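Local coordinates for protein yersinopine synthase (Yersinia pestis, PDB 6C4M) that catalyses the NADPH-dependent reductive condensation of pyruvate with an amino-acid-derived intermediate, the last step in making the metallophore yersinopine, at residues E317-N329 and M336-L348. Numbering follows the deposited sequence.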
# COMPACT_ATOMS: atom_id res chain seq x y z
N GLU A 317 -14.58 18.31 -22.85
CA GLU A 317 -14.20 18.48 -21.46
C GLU A 317 -13.48 17.24 -20.96
O GLU A 317 -13.87 16.11 -21.30
CB GLU A 317 -15.45 18.76 -20.61
CG GLU A 317 -15.99 20.17 -20.74
CD GLU A 317 -15.28 21.16 -19.80
OE1 GLU A 317 -14.22 20.79 -19.23
OE2 GLU A 317 -15.78 22.29 -19.62
N GLU A 318 -12.46 17.45 -20.12
CA GLU A 318 -11.77 16.34 -19.49
C GLU A 318 -12.66 15.71 -18.43
O GLU A 318 -13.56 16.34 -17.89
CB GLU A 318 -10.45 16.78 -18.87
CG GLU A 318 -10.54 17.67 -17.62
CD GLU A 318 -10.90 19.12 -17.94
OE1 GLU A 318 -11.36 19.41 -19.06
OE2 GLU A 318 -10.71 19.97 -17.06
N ILE A 319 -12.39 14.44 -18.13
CA ILE A 319 -13.06 13.75 -17.03
C ILE A 319 -12.39 14.11 -15.70
O ILE A 319 -11.30 14.70 -15.68
CB ILE A 319 -13.04 12.23 -17.23
CG1 ILE A 319 -11.65 11.64 -16.98
CG2 ILE A 319 -13.52 11.88 -18.65
CD1 ILE A 319 -11.61 10.12 -17.08
N ASN A 320 -13.06 13.79 -14.59
CA ASN A 320 -12.47 13.69 -13.26
C ASN A 320 -11.96 12.26 -13.09
O ASN A 320 -12.74 11.34 -12.84
CB ASN A 320 -13.51 14.03 -12.20
CG ASN A 320 -12.96 13.91 -10.76
OD1 ASN A 320 -11.98 13.21 -10.52
ND2 ASN A 320 -13.63 14.57 -9.81
N LEU A 321 -10.64 12.08 -13.23
CA LEU A 321 -10.08 10.73 -13.25
C LEU A 321 -10.40 9.97 -11.97
O LEU A 321 -10.85 8.82 -12.01
CB LEU A 321 -8.57 10.80 -13.47
CG LEU A 321 -7.86 9.45 -13.37
CD1 LEU A 321 -8.38 8.45 -14.41
CD2 LEU A 321 -6.36 9.65 -13.51
N LEU A 322 -10.19 10.60 -10.82
CA LEU A 322 -10.35 9.86 -9.57
C LEU A 322 -11.83 9.52 -9.31
O LEU A 322 -12.16 8.39 -8.94
CB LEU A 322 -9.72 10.66 -8.41
CG LEU A 322 -9.72 9.94 -7.06
CD1 LEU A 322 -9.02 8.57 -7.10
CD2 LEU A 322 -9.14 10.82 -5.93
N ARG A 323 -12.74 10.47 -9.58
CA ARG A 323 -14.17 10.16 -9.50
C ARG A 323 -14.55 9.02 -10.43
O ARG A 323 -15.31 8.12 -10.04
CB ARG A 323 -15.03 11.40 -9.81
CG ARG A 323 -16.58 11.20 -9.63
CD ARG A 323 -17.43 12.05 -10.60
NE ARG A 323 -17.05 11.67 -11.95
CZ ARG A 323 -17.38 10.53 -12.53
NH1 ARG A 323 -18.19 9.66 -11.92
NH2 ARG A 323 -16.92 10.28 -13.75
N PHE A 324 -14.05 9.05 -11.67
CA PHE A 324 -14.33 7.98 -12.63
C PHE A 324 -13.83 6.64 -12.11
O PHE A 324 -14.56 5.65 -12.12
CB PHE A 324 -13.68 8.33 -13.98
CG PHE A 324 -13.77 7.24 -15.02
CD1 PHE A 324 -15.00 6.89 -15.59
CD2 PHE A 324 -12.62 6.60 -15.48
CE1 PHE A 324 -15.08 5.90 -16.57
CE2 PHE A 324 -12.70 5.61 -16.46
CZ PHE A 324 -13.93 5.27 -17.01
N LEU A 325 -12.56 6.59 -11.68
CA LEU A 325 -12.02 5.33 -11.17
C LEU A 325 -12.83 4.81 -9.99
O LEU A 325 -13.13 3.61 -9.91
CB LEU A 325 -10.58 5.51 -10.73
CG LEU A 325 -9.58 5.90 -11.80
CD1 LEU A 325 -8.20 6.22 -11.16
CD2 LEU A 325 -9.43 4.80 -12.83
N ASN A 326 -13.13 5.68 -9.04
CA ASN A 326 -13.78 5.21 -7.82
C ASN A 326 -15.27 4.96 -8.07
O ASN A 326 -15.77 3.88 -7.77
CB ASN A 326 -13.60 6.23 -6.70
CG ASN A 326 -13.99 5.68 -5.34
OD1 ASN A 326 -13.20 5.02 -4.66
ND2 ASN A 326 -15.23 5.95 -4.93
N ASP A 327 -15.96 5.96 -8.63
CA ASP A 327 -17.42 5.93 -8.65
C ASP A 327 -17.99 5.20 -9.87
O ASP A 327 -19.11 4.70 -9.80
CB ASP A 327 -18.00 7.35 -8.58
CG ASP A 327 -17.77 8.03 -7.25
OD1 ASP A 327 -17.14 7.44 -6.33
OD2 ASP A 327 -18.23 9.20 -7.13
N ASP A 328 -17.26 5.13 -10.97
CA ASP A 328 -17.74 4.39 -12.14
C ASP A 328 -17.09 3.02 -12.32
O ASP A 328 -17.60 2.22 -13.11
CB ASP A 328 -17.53 5.19 -13.41
CG ASP A 328 -18.28 6.51 -13.41
OD1 ASP A 328 -19.20 6.69 -12.59
OD2 ASP A 328 -17.94 7.38 -14.26
N ASN A 329 -15.98 2.71 -11.63
CA ASN A 329 -15.32 1.42 -11.83
C ASN A 329 -15.23 0.61 -10.54
O ASN A 329 -16.06 -0.28 -10.31
CB ASN A 329 -13.96 1.65 -12.50
CG ASN A 329 -14.11 2.14 -13.93
OD1 ASN A 329 -14.09 1.33 -14.87
ND2 ASN A 329 -14.30 3.46 -14.11
N MET A 336 -9.63 5.60 3.19
CA MET A 336 -8.45 5.68 2.34
C MET A 336 -8.53 6.88 1.40
O MET A 336 -7.73 7.80 1.49
CB MET A 336 -8.29 4.37 1.57
CG MET A 336 -8.13 3.18 2.47
SD MET A 336 -6.53 3.29 3.44
CE MET A 336 -5.41 2.79 2.17
N VAL A 337 -9.55 6.92 0.54
CA VAL A 337 -9.70 8.03 -0.40
C VAL A 337 -10.95 8.82 -0.03
O VAL A 337 -12.07 8.35 -0.27
CB VAL A 337 -9.77 7.54 -1.85
CG1 VAL A 337 -9.98 8.73 -2.79
CG2 VAL A 337 -8.48 6.77 -2.21
N SER A 338 -10.76 10.05 0.44
CA SER A 338 -11.88 10.80 0.95
C SER A 338 -12.81 11.24 -0.19
O SER A 338 -12.43 11.30 -1.37
CB SER A 338 -11.38 12.03 1.71
OG SER A 338 -10.73 12.89 0.80
N ARG A 339 -14.06 11.57 0.16
CA ARG A 339 -14.95 12.16 -0.84
C ARG A 339 -14.42 13.51 -1.27
O ARG A 339 -14.59 13.90 -2.42
CB ARG A 339 -16.39 12.32 -0.31
CG ARG A 339 -17.13 11.02 -0.03
CD ARG A 339 -17.08 10.08 -1.20
NE ARG A 339 -17.50 10.72 -2.46
CZ ARG A 339 -17.65 10.08 -3.61
NH1 ARG A 339 -17.48 8.76 -3.66
NH2 ARG A 339 -17.98 10.75 -4.70
N ARG A 340 -13.78 14.24 -0.36
CA ARG A 340 -13.15 15.48 -0.78
C ARG A 340 -12.11 15.23 -1.88
O ARG A 340 -12.03 16.00 -2.85
CB ARG A 340 -12.49 16.17 0.41
CG ARG A 340 -12.00 17.59 0.10
CD ARG A 340 -10.88 18.01 1.06
NE ARG A 340 -9.79 18.64 0.30
CZ ARG A 340 -8.53 18.24 0.27
NH1 ARG A 340 -8.10 17.20 0.98
NH2 ARG A 340 -7.67 18.92 -0.48
N TRP A 341 -11.29 14.19 -1.73
CA TRP A 341 -10.26 13.94 -2.75
C TRP A 341 -10.91 13.63 -4.11
O TRP A 341 -10.44 14.07 -5.16
CB TRP A 341 -9.34 12.80 -2.28
CG TRP A 341 -8.05 13.26 -1.56
CD1 TRP A 341 -7.63 14.55 -1.36
CD2 TRP A 341 -7.05 12.42 -0.97
NE1 TRP A 341 -6.43 14.56 -0.69
CE2 TRP A 341 -6.06 13.26 -0.44
CE3 TRP A 341 -6.90 11.04 -0.85
CZ2 TRP A 341 -4.93 12.77 0.20
CZ3 TRP A 341 -5.78 10.55 -0.23
CH2 TRP A 341 -4.80 11.41 0.29
N ILE A 342 -12.01 12.89 -4.08
CA ILE A 342 -12.71 12.51 -5.31
C ILE A 342 -13.32 13.73 -5.97
O ILE A 342 -13.11 13.98 -7.17
CB ILE A 342 -13.75 11.44 -4.97
CG1 ILE A 342 -13.02 10.12 -4.69
CG2 ILE A 342 -14.80 11.29 -6.11
CD1 ILE A 342 -13.84 9.10 -3.93
N ASP A 343 -14.09 14.52 -5.21
CA ASP A 343 -14.86 15.61 -5.80
C ASP A 343 -13.95 16.73 -6.28
O ASP A 343 -14.27 17.42 -7.24
CB ASP A 343 -15.86 16.22 -4.80
CG ASP A 343 -16.90 15.24 -4.31
OD1 ASP A 343 -17.17 14.27 -5.04
OD2 ASP A 343 -17.43 15.45 -3.18
N GLU A 344 -12.85 16.96 -5.58
CA GLU A 344 -12.01 18.11 -5.87
C GLU A 344 -10.77 17.72 -6.67
O GLU A 344 -9.96 18.60 -6.98
CB GLU A 344 -11.62 18.81 -4.56
CG GLU A 344 -12.83 19.23 -3.70
CD GLU A 344 -12.46 20.05 -2.44
OE1 GLU A 344 -11.25 20.19 -2.12
OE2 GLU A 344 -13.39 20.56 -1.77
N PHE A 345 -10.61 16.44 -7.00
CA PHE A 345 -9.39 15.94 -7.66
C PHE A 345 -8.86 16.87 -8.73
O PHE A 345 -7.65 17.16 -8.72
CB PHE A 345 -9.61 14.55 -8.27
CG PHE A 345 -8.37 13.99 -8.92
CD1 PHE A 345 -7.35 13.41 -8.16
CD2 PHE A 345 -8.23 14.03 -10.29
CE1 PHE A 345 -6.23 12.89 -8.77
CE2 PHE A 345 -7.11 13.52 -10.90
CZ PHE A 345 -6.10 12.95 -10.14
N PRO A 346 -9.66 17.37 -9.68
CA PRO A 346 -9.09 18.17 -10.76
C PRO A 346 -8.52 19.49 -10.28
O PRO A 346 -7.63 20.03 -10.94
CB PRO A 346 -10.27 18.39 -11.73
CG PRO A 346 -11.33 17.38 -11.32
CD PRO A 346 -11.12 17.21 -9.83
N GLN A 347 -8.95 19.99 -9.13
CA GLN A 347 -8.34 21.21 -8.59
C GLN A 347 -7.22 20.95 -7.59
O GLN A 347 -6.64 21.91 -7.09
CB GLN A 347 -9.39 22.09 -7.91
CG GLN A 347 -10.40 22.71 -8.87
CD GLN A 347 -11.36 21.68 -9.42
OE1 GLN A 347 -11.32 21.35 -10.60
NE2 GLN A 347 -12.22 21.16 -8.56
N LEU A 348 -6.93 19.70 -7.26
CA LEU A 348 -5.89 19.44 -6.28
C LEU A 348 -4.55 19.71 -6.94
O LEU A 348 -4.41 19.54 -8.14
CB LEU A 348 -5.91 17.99 -5.80
CG LEU A 348 -7.20 17.49 -5.15
CD1 LEU A 348 -7.08 16.01 -4.81
CD2 LEU A 348 -7.47 18.31 -3.92
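Ile-342 sits as a knob among Leu-322, Arg-323, Asn-326 and Asp-327, where consecutive helices 321-329 and 339-344, joined by a short loop, approach to 7.9 Å between axes at 123°. Its branches diverge: CG2 lies 3.6 Å from Arg-323 CA, whereas CD1 reaches the Asn-326 amide and one face of the Arg-339 guanidinium, offset toward the rim. Leu-322 CB makes a CH-pi contact 3.9 Å from the Phe-345 ring centroid, also rimward; Leu-322 CD2 meets Val-337 CG1 and the Trp-341 carbonyl. Arg-339 grips Asp-327 end-on, NH1 to OD1 (3.0 Å) and NH2 to OD2 (2.9 Å), on syn lone pairs, carboxylate and guanidinium nearly coplanar. Asn-326 ND2 also donates to Asp-327 OD1 (2.8 Å), while its OD1 accepts from Val-332 N. Chi1 of 178° swings the Asn-320 amide beside its own carbonyl carbon; OD1 N-caps through Arg-323 N, and ND2 donates to Ile-342 O (2.8 Å, 164°). Trp-341 NE1 hydrogen-bonds Glu-352 of helix 350-364. Leu-321's side chain is about 11 Å from that of His-260, the inferred proton donor/acceptor. Asn-320 thus supplies a donor that Pro-346, four residues on, cannot, and Arg-339, with Asp-343 as a long second partner, probably favours an ionised Asp-327.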